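Local atomic coordinates of ferulic acid esterase, AmCE1/Fae1A (Anaeromyces mucronatus, PDB entry 5CXX), a protein that probably hydrolyses feruloyl esters, having an alpha/beta-hydrolase fold whose pocket holds the product ferulic acid. Residues A[13-18]-A[257-262]; A[22-27]-A[77-82]; A[112-117]-A[190-195]; A[117-122]-A[155-160]. One frame throughout, in Å; residues are numbered along the deposited sequence.

Contact 1 (A[13-18]-A[257-262])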
# COMPACT_ATOMS: atom_id res chain seq x y z
N LYS A 13 11.65 18.34 -1.15
CA LYS A 13 12.86 17.74 -1.61
C LYS A 13 12.92 16.20 -1.51
O LYS A 13 13.77 15.59 -2.17
CB LYS A 13 14.07 18.34 -0.89
CG LYS A 13 14.10 18.02 0.56
CD LYS A 13 15.35 18.64 1.24
CE LYS A 13 15.26 18.45 2.74
NZ LYS A 13 16.52 18.91 3.43
N TYR A 14 12.05 15.56 -0.73
CA TYR A 14 12.07 14.12 -0.70
C TYR A 14 11.14 13.55 -1.77
O TYR A 14 11.39 12.44 -2.27
CB TYR A 14 11.65 13.59 0.68
CG TYR A 14 12.72 13.88 1.66
CD1 TYR A 14 13.86 13.10 1.69
CD2 TYR A 14 12.60 14.96 2.54
CE1 TYR A 14 14.88 13.41 2.57
CE2 TYR A 14 13.62 15.27 3.45
CZ TYR A 14 14.73 14.49 3.44
OH TYR A 14 15.72 14.83 4.33
N ARG A 15 10.09 14.28 -2.19
CA ARG A 15 9.18 13.71 -3.19
C ARG A 15 9.51 14.12 -4.62
O ARG A 15 8.80 13.76 -5.56
CB ARG A 15 7.72 14.08 -2.88
CG ARG A 15 7.51 15.62 -2.75
CD ARG A 15 5.99 15.88 -2.43
NE ARG A 15 5.14 15.60 -3.62
CZ ARG A 15 3.87 16.01 -3.71
NH1 ARG A 15 3.32 16.64 -2.66
NH2 ARG A 15 3.15 15.77 -4.81
N THR A 16 10.60 14.88 -4.77
CA THR A 16 11.08 15.40 -6.07
C THR A 16 12.39 14.68 -6.43
O THR A 16 13.29 14.50 -5.55
CB THR A 16 11.31 16.95 -5.94
OG1 THR A 16 10.03 17.53 -5.62
CG2 THR A 16 11.80 17.57 -7.25
N LYS A 17 12.55 14.34 -7.72
CA LYS A 17 13.86 13.87 -8.18
C LYS A 17 14.87 15.01 -8.14
O LYS A 17 14.61 16.09 -8.67
CB LYS A 17 13.78 13.30 -9.61
CG LYS A 17 12.93 11.99 -9.54
CD LYS A 17 12.88 11.42 -11.00
CE LYS A 17 12.10 10.11 -11.05
NZ LYS A 17 12.00 9.65 -12.52
N GLN A 18 15.98 14.78 -7.45
CA GLN A 18 17.05 15.78 -7.38
C GLN A 18 18.08 15.63 -8.50
O GLN A 18 18.44 14.51 -8.90
CB GLN A 18 17.74 15.62 -6.00
CG GLN A 18 16.73 15.71 -4.84
CD GLN A 18 16.15 17.10 -4.75
OE1 GLN A 18 16.89 18.10 -4.82
NE2 GLN A 18 14.84 17.19 -4.71
N ALA A 257 -1.52 14.12 0.43
CA ALA A 257 -1.83 13.09 1.46
C ALA A 257 -1.04 11.81 1.17
O ALA A 257 -0.51 11.19 2.10
CB ALA A 257 -3.30 12.82 1.50
N ILE A 258 -0.92 11.45 -0.11
CA ILE A 258 -0.18 10.25 -0.45
C ILE A 258 1.29 10.40 -0.12
O ILE A 258 1.84 9.52 0.54
CB ILE A 258 -0.31 9.92 -1.96
CG1 ILE A 258 -1.79 9.58 -2.28
CG2 ILE A 258 0.64 8.73 -2.33
CD1 ILE A 258 -2.07 9.59 -3.78
N SER A 259 1.90 11.50 -0.58
CA SER A 259 3.37 11.62 -0.37
C SER A 259 3.69 11.72 1.12
O SER A 259 4.69 11.14 1.57
CB SER A 259 3.99 12.80 -1.14
OG SER A 259 3.41 14.02 -0.69
N ALA A 260 2.81 12.38 1.91
CA ALA A 260 3.09 12.43 3.36
C ALA A 260 3.07 11.01 3.95
O ALA A 260 3.92 10.65 4.81
CB ALA A 260 2.08 13.32 4.09
N GLY A 261 2.11 10.20 3.50
CA GLY A 261 2.00 8.85 4.02
C GLY A 261 3.24 8.01 3.65
O GLY A 261 3.84 7.37 4.47
N PHE A 262 3.58 8.03 2.35
CA PHE A 262 4.69 7.19 1.90
C PHE A 262 6.03 7.61 2.49
O PHE A 262 6.89 6.78 2.86
CB PHE A 262 4.75 7.26 0.37
CG PHE A 262 5.52 6.13 -0.28
CD1 PHE A 262 5.22 4.78 0.00
CD2 PHE A 262 6.49 6.43 -1.25
CE1 PHE A 262 5.92 3.74 -0.63
CE2 PHE A 262 7.18 5.40 -1.89
CZ PHE A 262 6.89 4.07 -1.60
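Arg15 leaves its backbone with CG lodged between the N and the carbonyl carbon (chi1 55°), runs out straight, then bends at chi3 (-71°), which lays its outer half beside Ser259. The serine hydroxyl has the matching position on its own backbone (chi1 61°) and stands over one face of the guanidinium. There Arg15 NH1 lies 3.3 Å from Ser259 OG, but the angle is too poor for a hydrogen bond. Farther back along the arginine chain, Arg15 CD comes to 3.6 Å from Ser259 OG, and Arg15 NE lies 3.9 Å from Ser259 CB. The serine carbon sits above the guanidinium plane, offset toward its rim, so the approach is alongside and over a face. The N-H groups are used on other partners: NH2 makes a salt bridge with Asp75 and NH1 a hydrogen bond with Asn256, while Ser259 OG is bonded to the carbonyl of Trp255 one turn back in its helix. The arginine's bonds thus reach from helix 12-15 to Asn256 on helix 255-266 and to Asp75, just before helix 77-87. A leucine in place of Arg15 would probably leave the Asp75 carboxylate without its ionic mate and Asn256 OD1 without this donor, and remove one of the side chains covering Ser259. The chemistry implies a contact in which the crossing pair supplies close polar packing, while the directional bonds that hold Arg15 and Ser259 in place run to neighbouring residues.

Contact 2 (A[22-27]-A[77-82])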
# COMPACT_ATOMS: atom_id res chain seq x y z
N GLU A 22 20.74 9.37 -9.15
CA GLU A 22 20.09 8.32 -9.96
C GLU A 22 18.85 7.77 -9.29
O GLU A 22 18.87 7.48 -8.08
CB GLU A 22 21.05 7.15 -10.20
CG GLU A 22 22.22 7.53 -11.02
CD GLU A 22 22.89 6.31 -11.63
OE1 GLU A 22 23.16 5.34 -10.88
OE2 GLU A 22 23.12 6.32 -12.86
N TYR A 23 17.79 7.61 -10.07
CA TYR A 23 16.55 6.99 -9.57
C TYR A 23 16.28 5.67 -10.27
O TYR A 23 16.68 5.47 -11.41
CB TYR A 23 15.34 7.97 -9.74
CG TYR A 23 15.56 9.13 -8.80
CD1 TYR A 23 15.11 9.07 -7.45
CD2 TYR A 23 16.26 10.25 -9.23
CE1 TYR A 23 15.39 10.13 -6.53
CE2 TYR A 23 16.56 11.30 -8.35
CZ TYR A 23 16.12 11.24 -7.01
OH TYR A 23 16.46 12.30 -6.19
N PRO A 24 15.54 4.76 -9.60
CA PRO A 24 15.21 3.50 -10.25
C PRO A 24 14.14 3.72 -11.30
O PRO A 24 13.51 4.78 -11.33
CB PRO A 24 14.61 2.64 -9.16
CG PRO A 24 14.22 3.60 -8.10
CD PRO A 24 15.04 4.85 -8.21
N THR A 25 14.03 2.74 -12.17
CA THR A 25 13.00 2.80 -13.21
C THR A 25 12.07 1.61 -13.10
O THR A 25 12.43 0.53 -12.60
CB THR A 25 13.61 2.82 -14.61
OG1 THR A 25 14.32 1.60 -14.80
CG2 THR A 25 14.60 3.95 -14.76
N ALA A 26 10.83 1.81 -13.54
CA ALA A 26 9.86 0.73 -13.54
C ALA A 26 9.96 -0.09 -14.82
O ALA A 26 10.19 0.45 -15.92
CB ALA A 26 8.41 1.31 -13.47
N LYS A 27 9.79 -1.40 -14.66
CA LYS A 27 9.66 -2.32 -15.79
C LYS A 27 8.33 -3.02 -15.69
O LYS A 27 8.02 -3.60 -14.62
CB LYS A 27 10.77 -3.35 -15.77
CG LYS A 27 10.66 -4.41 -16.86
CD LYS A 27 11.09 -3.92 -18.21
CE LYS A 27 10.94 -5.02 -19.29
NZ LYS A 27 9.51 -5.51 -19.22
N SER A 77 6.71 11.11 -6.39
CA SER A 77 6.99 10.71 -5.02
C SER A 77 7.29 9.23 -4.90
O SER A 77 8.09 8.87 -4.06
CB SER A 77 5.81 11.06 -4.08
OG SER A 77 4.61 10.48 -4.58
N THR A 78 6.67 8.37 -5.70
CA THR A 78 6.84 6.92 -5.49
C THR A 78 8.28 6.53 -5.74
O THR A 78 8.90 5.75 -4.97
CB THR A 78 5.88 6.15 -6.43
OG1 THR A 78 4.54 6.51 -6.05
CG2 THR A 78 6.03 4.60 -6.34
N LEU A 79 8.81 6.98 -6.88
CA LEU A 79 10.22 6.69 -7.20
C LEU A 79 11.20 7.54 -6.41
O LEU A 79 12.33 7.09 -6.18
CB LEU A 79 10.49 6.93 -8.71
CG LEU A 79 9.72 6.03 -9.66
CD1 LEU A 79 9.95 6.50 -11.12
CD2 LEU A 79 10.14 4.55 -9.47
N ALA A 80 10.83 8.76 -6.04
CA ALA A 80 11.86 9.64 -5.44
C ALA A 80 12.05 9.40 -3.95
O ALA A 80 13.18 9.48 -3.46
CB ALA A 80 11.51 11.12 -5.66
N ILE A 81 10.97 9.15 -3.22
CA ILE A 81 11.07 9.10 -1.76
C ILE A 81 12.03 8.02 -1.22
O ILE A 81 12.90 8.34 -0.37
CB ILE A 81 9.64 8.93 -1.15
CG1 ILE A 81 8.94 10.31 -1.13
CG2 ILE A 81 9.72 8.32 0.29
CD1 ILE A 81 7.42 10.24 -0.74
N PRO A 82 11.93 6.77 -1.72
CA PRO A 82 12.85 5.78 -1.09
C PRO A 82 14.31 6.05 -1.42
O PRO A 82 15.16 5.89 -0.53
CB PRO A 82 12.39 4.43 -1.68
CG PRO A 82 10.91 4.68 -2.08
CD PRO A 82 10.89 6.14 -2.59
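Tyr23 and Pro24, in the lead-in to edge strand 26-33 of the main sheet, lie against Leu79 and Ala80 on helix 77-87. The tyrosine ring stands with CG anti to the carbonyl carbon (chi1 -68°), which directs it at the helix backbone: Tyr23 CD1 reaches Leu79 O at 3.6 Å, with the carbonyl oxygen at the ring edge, near its plane. The neighbouring ring atom Tyr23 CE1 meets Ala80 CA at 3.7 Å and approaches the methyl Ala80 CB at 4.1 Å. At Pro24, the next residue, both Leu79 methyls come up to Pro24 O, Leu79 CD2 at 3.9 Å, and CD2 also lies 4.4 Å from Pro24 CG. The phenol end of Tyr23 is tied farther along, bonded to Asn84 and to the backbone N of Gln18. An alanine here would probably open a gap over Ala80 and leave Asn84 OD1 and Gln18 N without the hydroxyl that joins them. Ile45 of the adjacent strand 38-45 also packs on Pro24 and Leu79. Helix 77-87 links strands 58-62 and 95-99, so the arrangement is that of a beta-alpha-beta crossover helix flanking the antiparallel end of an alpha/beta-hydrolase sheet.

Contact 3 (A[112-117]-A[190-195]). With FER (3-(4-hydroxy-3-methoxyphenyl)-2-propenoic acid), chain D.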
# COMPACT_ATOMS: atom_id res chain seq x y z
N PRO A 112 -15.41 -0.22 -13.99
CA PRO A 112 -15.20 0.52 -12.73
C PRO A 112 -16.38 1.43 -12.38
O PRO A 112 -16.92 2.10 -13.24
CB PRO A 112 -13.92 1.32 -12.98
CG PRO A 112 -13.21 0.54 -14.18
CD PRO A 112 -14.33 -0.02 -14.98
N ASP A 113 -16.72 1.47 -11.09
CA ASP A 113 -17.81 2.32 -10.64
C ASP A 113 -17.82 2.09 -9.12
O ASP A 113 -17.15 1.19 -8.60
CB ASP A 113 -19.13 1.94 -11.27
CG ASP A 113 -20.23 2.98 -11.02
OD1 ASP A 113 -19.94 4.11 -10.48
OD2 ASP A 113 -21.38 2.63 -11.33
N PHE A 114 -18.56 2.96 -8.44
CA PHE A 114 -18.79 2.80 -7.00
C PHE A 114 -19.94 1.80 -6.79
O PHE A 114 -21.11 2.17 -6.57
CB PHE A 114 -19.13 4.16 -6.39
CG PHE A 114 -17.97 5.15 -6.48
CD1 PHE A 114 -16.90 5.08 -5.61
CD2 PHE A 114 -18.02 6.18 -7.45
CE1 PHE A 114 -15.85 6.00 -5.68
CE2 PHE A 114 -16.96 7.11 -7.52
CZ PHE A 114 -15.90 7.03 -6.65
N ASN A 115 -19.62 0.51 -6.90
CA ASN A 115 -20.61 -0.49 -6.57
C ASN A 115 -19.94 -1.73 -6.03
O ASN A 115 -18.75 -2.01 -6.32
CB ASN A 115 -21.54 -0.81 -7.74
CG ASN A 115 -20.90 -1.62 -8.82
OD1 ASN A 115 -20.52 -2.77 -8.62
ND2 ASN A 115 -20.87 -1.06 -10.02
N PRO A 116 -20.69 -2.47 -5.24
CA PRO A 116 -20.14 -3.60 -4.51
C PRO A 116 -19.55 -4.64 -5.42
O PRO A 116 -18.61 -5.29 -5.01
CB PRO A 116 -21.36 -4.18 -3.82
CG PRO A 116 -22.18 -2.96 -3.58
CD PRO A 116 -22.11 -2.25 -4.88
N GLU A 117 -20.15 -4.86 -6.58
CA GLU A 117 -19.58 -5.89 -7.44
C GLU A 117 -18.20 -5.52 -7.91
O GLU A 117 -17.33 -6.37 -7.97
CB GLU A 117 -20.50 -6.13 -8.65
CG GLU A 117 -20.03 -7.33 -9.49
CD GLU A 117 -20.04 -8.66 -8.73
OE1 GLU A 117 -20.83 -8.80 -7.76
OE2 GLU A 117 -19.30 -9.59 -9.12
N ASP A 190 -21.96 5.36 3.19
CA ASP A 190 -21.50 6.65 2.64
C ASP A 190 -22.33 7.07 1.44
O ASP A 190 -23.26 6.38 1.02
CB ASP A 190 -20.01 6.63 2.29
CG ASP A 190 -19.70 5.94 0.95
OD1 ASP A 190 -20.53 5.21 0.40
OD2 ASP A 190 -18.56 6.13 0.51
N SER A 191 -21.97 8.23 0.89
CA SER A 191 -22.76 8.82 -0.17
C SER A 191 -22.45 8.21 -1.55
O SER A 191 -23.22 8.36 -2.47
CB SER A 191 -22.52 10.33 -0.22
OG SER A 191 -21.12 10.54 -0.50
N PHE A 192 -21.29 7.60 -1.71
CA PHE A 192 -20.89 7.02 -3.00
C PHE A 192 -21.59 5.71 -3.29
O PHE A 192 -22.02 5.49 -4.44
CB PHE A 192 -19.37 6.82 -2.98
CG PHE A 192 -18.60 8.10 -3.05
CD1 PHE A 192 -18.26 8.78 -1.88
CD2 PHE A 192 -18.23 8.63 -4.27
CE1 PHE A 192 -17.58 9.98 -1.93
CE2 PHE A 192 -17.55 9.84 -4.32
CZ PHE A 192 -17.24 10.53 -3.12
N SER A 193 -21.65 4.80 -2.30
CA SER A 193 -22.38 3.56 -2.60
C SER A 193 -23.25 3.03 -1.46
O SER A 193 -23.72 1.89 -1.52
CB SER A 193 -21.43 2.44 -3.06
OG SER A 193 -20.46 2.20 -2.08
N GLY A 194 -23.60 3.89 -0.52
CA GLY A 194 -24.64 3.45 0.40
C GLY A 194 -24.06 2.52 1.44
O GLY A 194 -22.99 2.78 1.99
N LYS A 195 -24.81 1.45 1.76
CA LYS A 195 -24.37 0.50 2.79
C LYS A 195 -23.14 -0.23 2.37
O LYS A 195 -23.08 -0.68 1.21
CB LYS A 195 -25.48 -0.54 3.06
CG LYS A 195 -26.60 -0.03 3.97
CD LYS A 195 -27.29 -1.20 4.71
CE LYS A 195 -28.72 -0.87 5.18
NZ LYS A 195 -28.94 -1.34 6.59
C4 FER D . -16.55 4.27 -1.51
C5 FER D . -15.99 5.54 -1.82
C6 FER D . -14.72 5.61 -2.33
C3 FER D . -15.75 3.12 -1.66
C2 FER D . -14.49 3.17 -2.19
C1 FER D . -13.96 4.41 -2.51
C10 FER D . -15.49 0.87 -1.25
C7 FER D . -12.59 4.45 -3.10
C8 FER D . -12.08 5.50 -3.76
C9 FER D . -10.66 5.39 -4.31
O1 FER D . -9.96 4.34 -4.20
O2 FER D . -10.19 6.38 -4.94
O4 FER D . -17.80 4.08 -1.00
O3 FER D . -16.39 1.97 -1.30
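Phe114 and Phe192 reach out of two separate loops side by side, pointing the same way, yet their rings meet obliquely: the centroids are 4.8 Å apart and the planes are turned 47° against each other. Both carry CG anti to the carbonyl carbon (Phe114 chi1 -64°), which sends the rings out together. One corner does the touching. Phe192 CD2 sits over the centre of one Phe114 face and approaches Phe114 CZ at 3.7 Å. The ferulic acid ring fills the angle beside this pair, with its C6 at the edge of the Phe114 ring, 3.6 Å from Phe114 CE1, while its C5 lies 3.8 Å from Phe192 CB. Nearer the backbones, Ser193 CB packs on Phe114 O at 3.5 Å, where Phe114 is the centre of an inverse gamma turn leading into helix 116-123. The facing loop is the turn of a small beta-hairpin, strands 188-190 and 194-196, closed by paired backbone bonds between Asp190 and Gly194; the two loops wall the phenolic end of the pocket. An Asx motif stiffens the hairpin: Asp190 OD1 accepts from Ser193 N at 3.0 Å on the syn side, 30° out of the carboxylate plane, in a nearly straight bond. That leaves the other carboxylate oxygen for the ligand, and the ferulic acid phenol O4 donates to Asp190 OD2 at 2.7 Å. Ser193 OG is a weaker neighbour of O4, at 3.4 Å, and is also hydrogen-bonded to Tyr119 OH. His196 NE2 also bonds the ligand, and the Phe114 side chain touches Leu65 and Met66.

Contact 4 (A[117-122]-A[155-160]). With FER (3-(4-hydroxy-3-methoxyphenyl)-2-propenoic acid), chain D.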
# COMPACT_ATOMS: atom_id res chain seq x y z
N GLU A 117 -20.15 -4.86 -6.58
CA GLU A 117 -19.58 -5.89 -7.44
C GLU A 117 -18.20 -5.52 -7.91
O GLU A 117 -17.33 -6.37 -7.97
CB GLU A 117 -20.50 -6.13 -8.65
CG GLU A 117 -20.03 -7.33 -9.49
CD GLU A 117 -20.04 -8.66 -8.73
OE1 GLU A 117 -20.83 -8.80 -7.76
OE2 GLU A 117 -19.30 -9.59 -9.12
N TYR A 118 -17.96 -4.24 -8.22
CA TYR A 118 -16.60 -3.86 -8.61
C TYR A 118 -15.60 -3.99 -7.42
O TYR A 118 -14.45 -4.44 -7.56
CB TYR A 118 -16.60 -2.41 -9.21
CG TYR A 118 -15.24 -1.93 -9.69
CD1 TYR A 118 -14.60 -2.58 -10.76
CD2 TYR A 118 -14.66 -0.79 -9.15
CE1 TYR A 118 -13.35 -2.14 -11.17
CE2 TYR A 118 -13.44 -0.32 -9.58
CZ TYR A 118 -12.78 -1.02 -10.60
OH TYR A 118 -11.51 -0.56 -11.00
N TYR A 119 -16.06 -3.61 -6.20
CA TYR A 119 -15.16 -3.76 -5.07
C TYR A 119 -14.67 -5.18 -4.84
O TYR A 119 -13.55 -5.33 -4.31
CB TYR A 119 -15.90 -3.28 -3.79
CG TYR A 119 -16.51 -1.90 -3.86
CD1 TYR A 119 -16.01 -0.88 -4.69
CD2 TYR A 119 -17.57 -1.58 -3.01
CE1 TYR A 119 -16.60 0.37 -4.72
CE2 TYR A 119 -18.12 -0.30 -3.02
CZ TYR A 119 -17.64 0.65 -3.87
OH TYR A 119 -18.24 1.89 -3.90
N LYS A 120 -15.51 -6.18 -5.14
CA LYS A 120 -15.12 -7.58 -4.89
C LYS A 120 -13.77 -7.94 -5.54
O LYS A 120 -13.02 -8.77 -5.03
CB LYS A 120 -16.18 -8.55 -5.40
CG LYS A 120 -17.47 -8.47 -4.52
CD LYS A 120 -18.49 -9.44 -5.12
CE LYS A 120 -19.85 -9.33 -4.38
NZ LYS A 120 -20.86 -10.15 -5.10
N GLY A 121 -13.49 -7.34 -6.71
CA GLY A 121 -12.22 -7.60 -7.38
C GLY A 121 -11.00 -7.08 -6.63
O GLY A 121 -9.93 -7.73 -6.67
N TYR A 122 -11.18 -6.01 -5.88
CA TYR A 122 -10.12 -5.53 -5.01
C TYR A 122 -9.99 -6.45 -3.79
O TYR A 122 -8.87 -6.74 -3.32
CB TYR A 122 -10.40 -4.04 -4.54
CG TYR A 122 -10.18 -3.09 -5.70
CD1 TYR A 122 -11.14 -2.94 -6.70
CD2 TYR A 122 -8.97 -2.32 -5.75
CE1 TYR A 122 -10.88 -2.07 -7.81
CE2 TYR A 122 -8.74 -1.44 -6.84
CZ TYR A 122 -9.66 -1.37 -7.84
OH TYR A 122 -9.43 -0.51 -8.93
N PHE A 155 -3.07 3.45 -1.60
CA PHE A 155 -3.89 4.64 -1.54
C PHE A 155 -5.36 4.29 -1.73
O PHE A 155 -5.69 3.53 -2.63
CB PHE A 155 -3.45 5.58 -2.67
CG PHE A 155 -4.35 6.78 -2.85
CD1 PHE A 155 -4.49 7.72 -1.84
CD2 PHE A 155 -4.97 7.00 -4.11
CE1 PHE A 155 -5.27 8.87 -2.04
CE2 PHE A 155 -5.77 8.17 -4.31
CZ PHE A 155 -5.92 9.08 -3.28
N SER A 156 -6.20 4.84 -0.84
CA SER A 156 -7.67 4.83 -0.98
C SER A 156 -8.14 3.39 -1.06
O SER A 156 -7.98 2.67 -0.05
CB SER A 156 -8.13 5.68 -2.14
OG SER A 156 -9.48 6.02 -1.90
N MET A 157 -8.77 2.93 -2.15
CA MET A 157 -9.15 1.54 -2.12
C MET A 157 -7.95 0.61 -1.89
O MET A 157 -8.08 -0.46 -1.29
CB MET A 157 -9.84 1.14 -3.48
CG MET A 157 -10.56 -0.21 -3.38
SD MET A 157 -12.09 -0.05 -2.37
CE MET A 157 -12.78 -1.71 -2.57
N GLY A 158 -6.78 0.99 -2.40
CA GLY A 158 -5.56 0.17 -2.23
C GLY A 158 -5.09 0.21 -0.76
O GLY A 158 -4.45 -0.74 -0.31
N ALA A 159 -5.44 1.28 -0.06
CA ALA A 159 -5.13 1.39 1.37
C ALA A 159 -6.12 0.53 2.22
O ALA A 159 -5.71 -0.07 3.23
CB ALA A 159 -5.23 2.86 1.79
N ARG A 160 -7.40 0.53 1.85
CA ARG A 160 -8.33 -0.42 2.44
C ARG A 160 -7.83 -1.85 2.25
O ARG A 160 -7.83 -2.66 3.20
CB ARG A 160 -9.73 -0.20 1.81
CG ARG A 160 -10.51 -1.51 1.72
CD ARG A 160 -12.00 -1.24 1.32
NE ARG A 160 -12.54 -2.48 0.78
CZ ARG A 160 -13.85 -2.65 0.59
NH1 ARG A 160 -14.73 -1.69 0.93
NH2 ARG A 160 -14.29 -3.79 0.04
C4 FER D . -16.55 4.27 -1.51
C5 FER D . -15.99 5.54 -1.82
C6 FER D . -14.72 5.61 -2.33
C3 FER D . -15.75 3.12 -1.66
C2 FER D . -14.49 3.17 -2.19
C1 FER D . -13.96 4.41 -2.51
C10 FER D . -15.49 0.87 -1.25
C7 FER D . -12.59 4.45 -3.10
C8 FER D . -12.08 5.50 -3.76
C9 FER D . -10.66 5.39 -4.31
O1 FER D . -9.96 4.34 -4.20
O2 FER D . -10.19 6.38 -4.94
O4 FER D . -17.80 4.08 -1.00
O3 FER D . -16.39 1.97 -1.30
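Met157 opens helix 157-168 straight after Ser156, at a strand-to-helix turn whose Gly-X-Ser-X-Gly pattern and strained serine backbone are consistent with the nucleophile elbow of alpha/beta-hydrolases. Gly158 suits this tight turn, since a side-chain carbon there would be crowded by Phe155 O. The packing is dense around the methionine, whose CG stands anti to the backbone N (chi1 -167°) before a bend at chi2 (73°) sends the sulfur and methyl toward helix 116-123. Its CG lies over a face of Tyr122 in a CH-pi contact, 3.5 Å from Tyr122 CD2. The methyl end, Met157 CE, is wedged between the helix and Arg160, 3.7 Å from Tyr119 CB and over the centre of one guanidinium face. SD makes long, oblique Met-aromatic contacts with both tyrosine rings. Arg160 is held by a salt bridge to Asp123 and a bond to the Pro183 carbonyl, which steadies the plane beneath the methyl. The solvent side of the same helix is quite different: Lys120 points away from the elbow, and its exposed NZ joins Glu117 OE1 at 3.0 Å in a salt bridge that runs along the surface. Between the two helices the pocket receives the ligand. Met157 N donates to ferulic acid O1 at 2.8 Å (157° at the hydrogen), and Leu65 N bonds the ligand too, which is consistent with an oxyanion hole. At the other end of the ligand the methoxy carbon C10 sits over the centre of the Tyr119 ring, 3.4 Å from Arg160 NH1.

How the contacts relate
Contact 1 joins regions near the two ends of the chain, and the other three contacts are nested inside its loop. Contacts 1 and 2 are neighbours, with centres about 11 Å apart, and touch where Phe262 on helix 255-266 packs on Thr78 of helix 77-87. Contact 2 closes before contact 3 opens; their centres are about 33 Å apart. Contact 4 is nested within contact 3, shares Glu117 and helix 116-123 with it, and like it touches ferulic acid, their centres about 11 Å apart. Ile258 packing on Phe155 joins contacts 1 and 4. The ligand contacts 3 and 4 thus lie across the chain's centre from contact 2.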